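Long-range contacts in Hydrogenase/urease maturation factor HypB (Helicobacter pylori, PDB 4LPS), which is a nickel-binding G3E-family GTPase required for nickel insertion into [NiFe] hydrogenase and also for the maturation of urease: residues L49-S54 against I154-V159; K73-E78 against E127-L132; S96-T101 against D118-E123; A176-I181 against P209-S214. All coordinates share one frame; numbering follows the deposited sequence.

Interaction 1 (L49-S54 against I154-V159); sequences LNFMSS and IVLLSV
Phe-51 and Ile-154 face each other on neighbouring parallel strands, and their side chains lie side by side on one face of the sheet. Ile-154 holds the strands together with both of its backbone polar atoms. Its N donates to Asn-50 O at 2.8 Å, and its O accepts from Met-52 N. Leu-156 N then donates to Met-52 O. The Phe-51 side chain starts with CB, 4.1 Å from Ile-154 O. CG is anti to the carbonyl carbon (chi1 -75°), and from there the ring leans toward the other strand. CD1 meets Leu-156 CD1 at 3.7 Å, with Ile-154 CB almost as near. CE1 meets Ile-154 CG2 at 3.7 Å. CZ, at the end of the ring, is 4.0 Å from Ile-154 CD1. Ile-154 and Leu-156 thus both pack against the CD1-CE1 side of the phenyl group, approaching it obliquely. On the other face of the sheet the packing is lighter, with Met-52 CE 4.3 Å from Val-155 CG2. Ser-53 CB still packs on Leu-156 CB; the chains separate at Ser-54, where a water bridges them. It accepts from Ser-54 N at 2.9 Å and donates to Leu-156 O at 2.8 Å. Ser-53 OG donates to Ser-54 O and is hydrogen-bonded to Lys-59 of the GDP pocket. The strand leads into the P-loop, which holds Lys-59. Phe-224 of helix 218-234 covers Phe-51 and Ile-154, while Met-172 of helix 170-174 lies against Met-52 and Val-155. Strands 131-135 and 178-182 flank the pair, which places it inside the sheet between two helical layers.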
# COMPACT_ATOMS: atom_id res chain seq x y z
N LEU A 49 0.80 -3.08 5.97
CA LEU A 49 0.61 -1.91 5.12
C LEU A 49 -0.37 -2.23 3.99
O LEU A 49 -0.33 -3.32 3.41
CB LEU A 49 1.94 -1.44 4.53
CG LEU A 49 3.10 -1.24 5.52
CD1 LEU A 49 4.39 -0.91 4.78
CD2 LEU A 49 2.77 -0.14 6.51
N ASN A 50 -1.26 -1.28 3.72
CA ASN A 50 -2.23 -1.41 2.63
C ASN A 50 -2.01 -0.32 1.58
O ASN A 50 -2.29 0.85 1.83
CB ASN A 50 -3.65 -1.35 3.19
CG ASN A 50 -4.71 -1.30 2.11
OD1 ASN A 50 -4.57 -1.91 1.05
ND2 ASN A 50 -5.79 -0.56 2.37
N PHE A 51 -1.49 -0.72 0.43
CA PHE A 51 -1.19 0.24 -0.64
C PHE A 51 -2.32 0.33 -1.65
O PHE A 51 -2.73 -0.67 -2.24
CB PHE A 51 0.12 -0.13 -1.34
CG PHE A 51 1.34 0.20 -0.54
CD1 PHE A 51 1.87 1.48 -0.55
CD2 PHE A 51 1.97 -0.78 0.23
CE1 PHE A 51 3.00 1.79 0.19
CE2 PHE A 51 3.10 -0.48 0.97
CZ PHE A 51 3.62 0.80 0.95
N MET A 52 -2.82 1.55 -1.86
CA MET A 52 -3.91 1.79 -2.78
C MET A 52 -3.53 2.84 -3.81
O MET A 52 -2.79 3.78 -3.50
CB MET A 52 -5.16 2.22 -2.00
CG MET A 52 -5.77 1.10 -1.18
SD MET A 52 -7.04 1.70 -0.05
CE MET A 52 -6.06 2.77 0.99
N SER A 53 -4.01 2.67 -5.04
CA SER A 53 -3.75 3.62 -6.11
C SER A 53 -4.61 3.28 -7.32
O SER A 53 -5.31 2.27 -7.33
CB SER A 53 -2.27 3.62 -6.51
OG SER A 53 -1.99 2.53 -7.36
N SER A 54 -4.52 4.12 -8.35
CA SER A 54 -5.07 3.77 -9.65
C SER A 54 -4.27 2.61 -10.23
O SER A 54 -3.15 2.36 -9.79
CB SER A 54 -5.02 4.97 -10.61
OG SER A 54 -5.66 6.11 -10.06
N ILE A 154 -1.66 3.48 2.66
CA ILE A 154 -0.84 4.43 1.91
C ILE A 154 -1.29 4.51 0.45
O ILE A 154 -1.49 3.49 -0.21
CB ILE A 154 0.64 4.05 2.00
CG1 ILE A 154 1.09 4.08 3.46
CG2 ILE A 154 1.49 5.01 1.16
CD1 ILE A 154 2.43 3.42 3.73
N VAL A 155 -1.47 5.74 -0.03
CA VAL A 155 -1.99 5.98 -1.37
C VAL A 155 -0.94 6.55 -2.31
O VAL A 155 -0.26 7.53 -1.98
CB VAL A 155 -3.20 6.94 -1.33
CG1 VAL A 155 -3.74 7.17 -2.72
CG2 VAL A 155 -4.30 6.37 -0.43
N LEU A 156 -0.79 5.93 -3.48
CA LEU A 156 0.08 6.47 -4.52
C LEU A 156 -0.71 7.32 -5.50
O LEU A 156 -1.79 6.93 -5.94
CB LEU A 156 0.81 5.35 -5.28
CG LEU A 156 1.99 4.63 -4.62
CD1 LEU A 156 1.55 3.69 -3.51
CD2 LEU A 156 2.77 3.86 -5.68
N LEU A 157 -0.17 8.49 -5.81
CA LEU A 157 -0.67 9.29 -6.92
C LEU A 157 0.49 9.50 -7.88
O LEU A 157 1.47 10.15 -7.54
CB LEU A 157 -1.22 10.64 -6.43
CG LEU A 157 -1.58 11.65 -7.53
CD1 LEU A 157 -2.61 11.07 -8.48
CD2 LEU A 157 -2.07 12.96 -6.94
N SER A 158 0.38 8.94 -9.08
CA SER A 158 1.47 9.03 -10.03
C SER A 158 1.36 10.33 -10.81
O SER A 158 0.26 10.82 -11.07
CB SER A 158 1.49 7.83 -10.98
OG SER A 158 0.62 8.01 -12.08
N VAL A 159 2.52 10.90 -11.14
CA VAL A 159 2.59 12.17 -11.86
C VAL A 159 1.75 12.18 -13.15
O VAL A 159 1.02 13.14 -13.39
CB VAL A 159 4.06 12.55 -12.18
CG1 VAL A 159 4.14 13.59 -13.28
CG2 VAL A 159 4.76 13.06 -10.93
O HOH W 1 -3.55 6.85 -8.08

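Interaction 2 (K73-E78 against E127-L132); sequences KFCVVE and EKSDFL
Lys-73 O accepts two backbone hydrogen bonds, one each from Phe-131 and Asp-130. Phe-131 N donates from within the carbonyl plane at 3.0 Å. Asp-130 N approaches from above that plane, 42° out of it, at 2.9 Å. One carbonyl therefore pins two successive amides where strand 131-135 begins. Cys-75 N returns a bond to Phe-131 O at 3.2 Å, which continues the parallel pairing. A water closes the outer end. It accepts from Lys-73 N at 2.9 Å and donates to Asp-130 OD2 at 2.7 Å. The Lys-73 side chain runs extended alongside Asp-130, pointing the same way. Its NZ stays 4.6 Å from Asp-130 OD2, beyond a salt bridge, so any attraction is probably modest.

Further in, the contact turns apolar. Cys-75 SG lies between its backbone N and carbonyl carbon (chi1 57°), and it touches Leu-132 CD1 at 3.6 Å. The same methyl also approaches Val-77. Ser-129 OG lies near the thiol, but its hydrogen bond goes to Ala-125 O. On the other face Phe-74 CB meets Phe-131 CB at 3.7 Å. Their rings diverge, and each meets the ring of Phe-72. Phe-117 and Leu-120 of helix 110-122 cover Leu-132. Strand 131-135 ends at Glu-135, which belongs to the magnesium site. The two strands run the same way, in an all-parallel sheet that is characteristic of the SIMIBI class of P-loop GTPases.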
# COMPACT_ATOMS: atom_id res chain seq x y z
N LYS A 73 12.20 -6.46 5.79
CA LYS A 73 11.75 -7.84 5.64
C LYS A 73 10.23 -7.90 5.54
O LYS A 73 9.52 -7.57 6.49
CB LYS A 73 12.21 -8.68 6.83
CG LYS A 73 13.71 -8.65 7.06
CD LYS A 73 14.04 -9.19 8.44
CE LYS A 73 15.50 -8.93 8.79
NZ LYS A 73 15.80 -9.30 10.21
N PHE A 74 9.73 -8.31 4.38
CA PHE A 74 8.30 -8.33 4.14
C PHE A 74 7.84 -9.45 3.21
O PHE A 74 8.63 -10.00 2.45
CB PHE A 74 7.85 -6.98 3.58
CG PHE A 74 8.32 -6.72 2.18
CD1 PHE A 74 9.61 -6.28 1.93
CD2 PHE A 74 7.47 -6.91 1.10
CE1 PHE A 74 10.05 -6.04 0.65
CE2 PHE A 74 7.90 -6.67 -0.19
CZ PHE A 74 9.19 -6.23 -0.42
N CYS A 75 6.56 -9.78 3.31
CA CYS A 75 5.91 -10.66 2.34
C CYS A 75 4.68 -9.92 1.81
O CYS A 75 4.26 -8.91 2.39
CB CYS A 75 5.54 -12.01 2.97
SG CYS A 75 4.49 -11.91 4.42
N VAL A 76 4.11 -10.40 0.71
CA VAL A 76 3.10 -9.63 0.02
C VAL A 76 1.81 -10.40 -0.24
O VAL A 76 1.83 -11.59 -0.58
CB VAL A 76 3.64 -9.09 -1.34
CG1 VAL A 76 2.58 -8.30 -2.08
CG2 VAL A 76 4.87 -8.23 -1.12
N VAL A 77 0.68 -9.73 -0.04
CA VAL A 77 -0.60 -10.21 -0.51
C VAL A 77 -1.04 -9.33 -1.69
O VAL A 77 -1.20 -8.12 -1.54
CB VAL A 77 -1.67 -10.18 0.60
CG1 VAL A 77 -3.05 -10.32 0.01
CG2 VAL A 77 -1.41 -11.28 1.62
N GLU A 78 -1.22 -9.95 -2.86
CA GLU A 78 -1.52 -9.21 -4.08
C GLU A 78 -2.99 -9.30 -4.44
O GLU A 78 -3.55 -10.40 -4.49
CB GLU A 78 -0.69 -9.74 -5.25
CG GLU A 78 0.72 -9.17 -5.34
CD GLU A 78 0.74 -7.73 -5.81
OE1 GLU A 78 1.82 -7.11 -5.74
OE2 GLU A 78 -0.31 -7.23 -6.26
N GLU A 127 6.79 -15.75 9.64
CA GLU A 127 7.81 -15.86 10.68
C GLU A 127 9.04 -15.00 10.37
O GLU A 127 9.65 -14.45 11.28
CB GLU A 127 8.24 -17.32 10.86
CG GLU A 127 7.28 -18.17 11.68
CD GLU A 127 7.78 -19.60 11.86
OE1 GLU A 127 8.92 -19.89 11.44
OE2 GLU A 127 7.02 -20.43 12.41
N LYS A 128 9.38 -14.89 9.09
CA LYS A 128 10.58 -14.16 8.68
C LYS A 128 10.31 -12.69 8.35
O LYS A 128 11.23 -11.96 7.97
CB LYS A 128 11.22 -14.85 7.47
CG LYS A 128 11.54 -16.32 7.70
CD LYS A 128 11.91 -17.03 6.41
CE LYS A 128 12.87 -18.19 6.67
NZ LYS A 128 12.28 -19.20 7.59
N SER A 129 9.06 -12.25 8.48
CA SER A 129 8.70 -10.90 8.04
C SER A 129 8.39 -9.95 9.19
O SER A 129 7.75 -10.34 10.18
CB SER A 129 7.50 -10.96 7.09
OG SER A 129 7.78 -11.76 5.95
N ASP A 130 8.85 -8.71 9.06
CA ASP A 130 8.45 -7.64 9.96
C ASP A 130 7.23 -6.93 9.41
O ASP A 130 6.46 -6.31 10.15
CB ASP A 130 9.60 -6.64 10.15
CG ASP A 130 10.76 -7.23 10.91
OD1 ASP A 130 10.52 -8.06 11.81
OD2 ASP A 130 11.92 -6.87 10.61
N PHE A 131 7.05 -7.02 8.10
CA PHE A 131 5.96 -6.35 7.42
C PHE A 131 5.16 -7.32 6.58
O PHE A 131 5.72 -8.21 5.93
CB PHE A 131 6.48 -5.22 6.53
CG PHE A 131 7.20 -4.12 7.27
CD1 PHE A 131 8.54 -4.25 7.61
CD2 PHE A 131 6.54 -2.95 7.60
CE1 PHE A 131 9.20 -3.23 8.29
CE2 PHE A 131 7.19 -1.93 8.28
CZ PHE A 131 8.52 -2.07 8.62
N LEU A 132 3.84 -7.17 6.61
CA LEU A 132 2.98 -7.83 5.63
C LEU A 132 2.37 -6.73 4.78
O LEU A 132 1.68 -5.85 5.29
CB LEU A 132 1.90 -8.68 6.30
CG LEU A 132 0.80 -9.20 5.37
CD1 LEU A 132 1.32 -10.30 4.46
CD2 LEU A 132 -0.39 -9.70 6.17
O HOH W 2 12.23 -5.22 8.44

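Interaction 3 (S96-T101 against D118-E123); sequences SAHQIT and DLLKDE. With PO4 (phosphate ion), chain I.
His-98 and Glu-123 form a histidine-carboxylate hydrogen bond at the protein surface, between edge strand 97-101 and the C-terminal end of helix 110-122. His-98 is modelled in two conformers, so the geometry of the one described is somewhat doubtful. Its NE2 donates to Glu-123 OE2 at 2.6 Å, on the syn lone pair. OE2 sits tilted 22° from the imidazole plane. A weak second bond reaches Glu-123 OE1 from the same NE2 at 2.8 Å. Ring and carboxylate planes are 33° apart. The Glu-123 chain is extended beyond CG (chi2 164°), which carries the carboxylate out to the ring. Leu-119 CD1 sits over one face of the ring, offset toward its rim, 4.0 Å from His-98 ND1. Leu-120 CD2 comes to the ring edge, 3.5 Å from His-98 CD2. A water donates to Glu-123 OE1 at 3.0 Å and is weakly bonded to Ser-96 OG. Lys-121 NZ bonds weakly to a phosphate, probably from the crystallisation liquor, which Arg-40 also holds. Inward, Leu-120 packs on Val-77 of strand 74-80. The arrangement is that of a beta-alpha-beta crossover: helix 110-122 links edge strand 97-101 to strand 131-135, passing over strand 74-80 between them.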
# COMPACT_ATOMS: atom_id res chain seq x y z
N SER A 96 8.30 -13.46 -0.95
CA SER A 96 7.16 -14.34 -0.75
C SER A 96 5.89 -13.54 -0.98
O SER A 96 5.62 -12.56 -0.28
CB SER A 96 7.16 -14.95 0.65
OG SER A 96 8.29 -15.79 0.84
N ALA A 97 5.10 -13.96 -1.96
CA ALA A 97 3.93 -13.21 -2.38
C ALA A 97 2.84 -14.17 -2.79
O ALA A 97 3.11 -15.21 -3.40
CB ALA A 97 4.27 -12.27 -3.52
N HIS A 98 1.59 -13.83 -2.47
CA HIS A 98 0.48 -14.65 -2.91
C HIS A 98 -0.63 -13.79 -3.51
O HIS A 98 -1.02 -12.77 -2.94
CB HIS A 98 -0.05 -15.51 -1.77
CG HIS A 98 0.63 -16.84 -1.67
ND1 HIS A 98 0.34 -17.89 -2.51
CD2 HIS A 98 1.60 -17.29 -0.84
CE1 HIS A 98 1.09 -18.93 -2.20
NE2 HIS A 98 1.86 -18.60 -1.19
N GLN A 99 -1.11 -14.22 -4.67
CA GLN A 99 -2.09 -13.47 -5.42
C GLN A 99 -3.51 -13.79 -4.96
O GLN A 99 -3.89 -14.95 -4.85
CB GLN A 99 -1.92 -13.79 -6.91
CG GLN A 99 -2.86 -13.05 -7.83
CD GLN A 99 -2.40 -11.63 -8.09
OE1 GLN A 99 -1.28 -11.40 -8.54
NE2 GLN A 99 -3.26 -10.68 -7.78
N ILE A 100 -4.28 -12.74 -4.70
CA ILE A 100 -5.71 -12.90 -4.53
C ILE A 100 -6.39 -12.51 -5.83
O ILE A 100 -6.23 -11.39 -6.31
CB ILE A 100 -6.28 -12.02 -3.39
CG1 ILE A 100 -5.63 -12.38 -2.05
CG2 ILE A 100 -7.78 -12.19 -3.29
CD1 ILE A 100 -6.19 -11.58 -0.88
N THR A 101 -7.12 -13.45 -6.43
CA THR A 101 -7.86 -13.12 -7.64
C THR A 101 -9.30 -12.86 -7.22
O THR A 101 -10.02 -13.77 -6.81
CB THR A 101 -7.79 -14.23 -8.70
OG1 THR A 101 -8.09 -15.50 -8.10
CG2 THR A 101 -6.39 -14.29 -9.30
N ASP A 118 -3.17 -17.36 5.74
CA ASP A 118 -2.96 -18.74 6.17
C ASP A 118 -1.88 -19.45 5.36
O ASP A 118 -1.05 -20.16 5.91
CB ASP A 118 -4.27 -19.52 6.09
CG ASP A 118 -5.27 -19.10 7.15
OD1 ASP A 118 -4.87 -18.37 8.08
OD2 ASP A 118 -6.45 -19.49 7.06
N LEU A 119 -1.90 -19.25 4.04
CA LEU A 119 -0.88 -19.83 3.16
C LEU A 119 0.51 -19.30 3.51
O LEU A 119 1.46 -20.08 3.66
CB LEU A 119 -1.18 -19.53 1.69
CG LEU A 119 -2.42 -20.17 1.05
CD1 LEU A 119 -2.61 -19.62 -0.35
CD2 LEU A 119 -2.29 -21.68 1.00
N LEU A 120 0.62 -17.98 3.62
CA LEU A 120 1.89 -17.34 3.95
C LEU A 120 2.40 -17.80 5.32
O LEU A 120 3.61 -17.93 5.53
CB LEU A 120 1.74 -15.82 3.92
CG LEU A 120 1.63 -15.21 2.52
CD1 LEU A 120 1.29 -13.73 2.62
CD2 LEU A 120 2.94 -15.40 1.77
N LYS A 121 1.47 -18.03 6.24
CA LYS A 121 1.83 -18.55 7.55
C LYS A 121 2.40 -19.96 7.44
O LYS A 121 3.47 -20.24 7.96
CB LYS A 121 0.62 -18.55 8.49
CG LYS A 121 0.96 -18.99 9.90
CD LYS A 121 -0.28 -19.35 10.70
CE LYS A 121 0.08 -19.73 12.12
NZ LYS A 121 -1.06 -20.33 12.86
N ASP A 122 1.68 -20.82 6.74
CA ASP A 122 2.07 -22.22 6.60
C ASP A 122 3.38 -22.38 5.83
O ASP A 122 4.09 -23.36 6.00
CB ASP A 122 0.96 -23.02 5.91
CG ASP A 122 -0.27 -23.18 6.78
OD1 ASP A 122 -0.18 -22.92 8.00
OD2 ASP A 122 -1.34 -23.56 6.25
N GLU A 123 3.68 -21.40 4.99
CA GLU A 123 4.89 -21.42 4.18
C GLU A 123 6.08 -20.87 4.96
O GLU A 123 7.23 -21.00 4.52
CB GLU A 123 4.68 -20.61 2.89
CG GLU A 123 3.81 -21.32 1.86
CD GLU A 123 3.30 -20.39 0.78
OE1 GLU A 123 3.68 -19.20 0.79
OE2 GLU A 123 2.52 -20.85 -0.08
P PO4 I . -2.33 -16.82 14.16
O1 PO4 I . -1.16 -16.22 14.91
O2 PO4 I . -1.93 -17.02 12.73
O3 PO4 I . -2.72 -18.15 14.76
O4 PO4 I . -3.51 -15.88 14.24
O HOH W 3 6.47 -18.37 0.19

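Interaction 4 (A176-I181 against P209-S214); sequences ADAVII and PIFLMS. With GDP (guanosine-5'-diphosphate), chain D.
Ile-180 and Met-213, the latter just past the end of strand 210-212, pack closely under helix 218-234. Ile-180 CG2 touches Met-213 CB at 3.6 Å. The methionine chain is bent at its last torsion (chi3 -49°), which brings Met-213 CE to 4.1 Å from Ile-180 CD1. Phe-224 of the helix covers both residues. Four backbone hydrogen bonds hold the strands. Val-179 N donates to Pro-209 O and Phe-211 N to Val-179 O. Ile-181 N donates to Phe-211 O, and Met-213 N to Ile-181 O. At the start of the pair Pro-209 CD comes within 3.1 Å of Asp-177 O, a close contact.

Strands 178-182 and 210-212 are consecutive and parallel, joined through helix 194-204 in a beta-alpha-beta unit. The second is the outermost strand of the sheet within the chain. On the face covered by that helix, Ile-181 CD1 meets Ile-210 CG2 at 3.8 Å, and Val-197 and Met-201 back the pair.

Toward solvent the fit is looser. Leu-212 is exposed, and its CD2 lies 3.9 Å from Ile-181 CG2, the two side chains running side by side. The Phe-211 ring is packed lightly between the two segments, where Ala-178 CB reaches its edge, 4.3 Å from Phe-211 CE1. Helix 218-234 adds more, with Phe-224 edge-to-face to the ring and Phe-227 also meeting it. Past the strand end, Ser-214 lines the GDP pocket. Its CA is 3.4 Å from GDP O6, and its OG is bonded to Asp-185, which is itself hydrogen-bonded to GDP.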
# COMPACT_ATOMS: atom_id res chain seq x y z
N ALA A 176 -5.65 8.04 3.81
CA ALA A 176 -4.21 7.87 3.74
C ALA A 176 -3.51 8.31 5.02
O ALA A 176 -3.76 9.40 5.53
CB ALA A 176 -3.65 8.64 2.55
N ASP A 177 -2.63 7.45 5.53
CA ASP A 177 -1.69 7.83 6.58
C ASP A 177 -0.44 8.43 5.95
O ASP A 177 0.39 9.02 6.64
CB ASP A 177 -1.33 6.62 7.44
CG ASP A 177 -2.54 5.99 8.09
OD1 ASP A 177 -3.07 6.58 9.05
OD2 ASP A 177 -2.97 4.91 7.63
N ALA A 178 -0.33 8.26 4.64
CA ALA A 178 0.76 8.84 3.87
C ALA A 178 0.39 8.83 2.39
O ALA A 178 -0.30 7.92 1.92
CB ALA A 178 2.06 8.07 4.10
N VAL A 179 0.86 9.84 1.67
CA VAL A 179 0.64 9.89 0.23
C VAL A 179 1.99 9.88 -0.47
O VAL A 179 2.91 10.60 -0.09
CB VAL A 179 -0.16 11.15 -0.19
CG1 VAL A 179 -0.38 11.18 -1.70
CG2 VAL A 179 -1.50 11.20 0.53
N ILE A 180 2.10 9.04 -1.49
CA ILE A 180 3.30 8.99 -2.31
C ILE A 180 3.02 9.56 -3.69
O ILE A 180 2.17 9.05 -4.42
CB ILE A 180 3.83 7.55 -2.45
CG1 ILE A 180 4.23 6.99 -1.09
CG2 ILE A 180 5.00 7.50 -3.42
CD1 ILE A 180 4.49 5.50 -1.10
N ILE A 181 3.74 10.62 -4.06
CA ILE A 181 3.72 11.10 -5.44
C ILE A 181 4.73 10.27 -6.22
O ILE A 181 5.94 10.50 -6.13
CB ILE A 181 4.06 12.60 -5.55
CG1 ILE A 181 3.06 13.44 -4.75
CG2 ILE A 181 4.05 13.04 -7.01
CD1 ILE A 181 3.35 14.93 -4.75
N PRO A 209 1.82 12.82 5.75
CA PRO A 209 3.06 13.19 5.04
C PRO A 209 2.98 12.87 3.55
O PRO A 209 2.25 11.97 3.16
CB PRO A 209 4.12 12.32 5.74
CG PRO A 209 3.36 11.13 6.23
CD PRO A 209 2.02 11.68 6.65
N ILE A 210 3.71 13.63 2.74
CA ILE A 210 3.74 13.41 1.30
C ILE A 210 5.16 13.08 0.85
O ILE A 210 6.11 13.77 1.23
CB ILE A 210 3.21 14.63 0.52
CG1 ILE A 210 1.83 15.04 1.04
CG2 ILE A 210 3.14 14.33 -0.97
CD1 ILE A 210 1.24 16.27 0.35
N PHE A 211 5.30 12.03 0.05
CA PHE A 211 6.62 11.60 -0.42
C PHE A 211 6.74 11.70 -1.93
O PHE A 211 5.86 11.23 -2.66
CB PHE A 211 6.90 10.16 0.01
CG PHE A 211 7.03 9.99 1.50
CD1 PHE A 211 5.92 9.68 2.28
CD2 PHE A 211 8.26 10.13 2.12
CE1 PHE A 211 6.04 9.52 3.64
CE2 PHE A 211 8.39 9.97 3.49
CZ PHE A 211 7.27 9.66 4.25
N LEU A 212 7.82 12.31 -2.40
CA LEU A 212 8.19 12.25 -3.81
C LEU A 212 9.01 10.99 -4.03
O LEU A 212 10.04 10.79 -3.39
CB LEU A 212 8.98 13.49 -4.22
CG LEU A 212 8.18 14.76 -4.52
CD1 LEU A 212 9.11 15.97 -4.54
CD2 LEU A 212 7.44 14.63 -5.84
N MET A 213 8.56 10.14 -4.94
CA MET A 213 9.22 8.86 -5.17
C MET A 213 9.41 8.60 -6.65
O MET A 213 8.53 8.85 -7.46
CB MET A 213 8.42 7.72 -4.53
CG MET A 213 8.84 6.34 -5.00
SD MET A 213 8.08 4.98 -4.09
CE MET A 213 8.38 5.51 -2.40
N SER A 214 10.59 8.08 -6.99
CA SER A 214 10.85 7.60 -8.34
C SER A 214 11.63 6.30 -8.28
O SER A 214 12.51 6.13 -7.43
CB SER A 214 11.62 8.66 -9.14
OG SER A 214 11.98 8.17 -10.42
PB GDP D . 1.10 -0.88 -10.59
O1B GDP D . 0.16 -1.37 -11.66
O2B GDP D . 1.59 -2.02 -9.74
O3B GDP D . 0.40 0.11 -9.69
O3A GDP D . 2.34 -0.12 -11.28
PA GDP D . 3.51 -0.89 -12.08
O1A GDP D . 4.61 -1.30 -11.13
O2A GDP D . 2.98 -2.08 -12.85
O5' GDP D . 4.05 0.25 -13.05
C5' GDP D . 3.37 0.56 -14.27
C4' GDP D . 4.35 1.23 -15.22
O4' GDP D . 4.93 2.37 -14.59
C3' GDP D . 5.50 0.30 -15.55
O3' GDP D . 5.80 0.46 -16.94
C2' GDP D . 6.67 0.80 -14.74
O2' GDP D . 7.89 0.58 -15.44
C1' GDP D . 6.36 2.28 -14.63
N9 GDP D . 6.92 2.90 -13.41
C8 GDP D . 6.82 2.47 -12.13
N7 GDP D . 7.44 3.33 -11.29
C5 GDP D . 7.95 4.34 -12.04
C6 GDP D . 8.72 5.58 -11.80
O6 GDP D . 9.07 5.91 -10.65
N1 GDP D . 9.03 6.35 -12.85
C2 GDP D . 8.67 6.02 -14.11
N2 GDP D . 9.02 6.83 -15.13
N3 GDP D . 7.96 4.90 -14.40
C4 GDP D . 7.58 4.05 -13.42

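Overall arrangement
All four interactions belong to one parallel sheet and its helices. Across it the strands run 97-101, 74-80, 131-135, 47-52, 152-158, 178-182, 210-212. Interactions 3 and 4 therefore lie toward opposite edges, with centres about 27 Å apart. Interaction 1 is central. It touches interaction 4, about 8 Å away between centres, and interaction 2, about 18 Å away. Interactions 2 and 3 adjoin through strands 74-80 and 97-101. Along the chain, interaction 3 falls within the span of interaction 2, and both within that of interaction 1. Interaction 4 follows. The sheet thus links the P-loop strand and the guanine end of the GDP pocket in one framework.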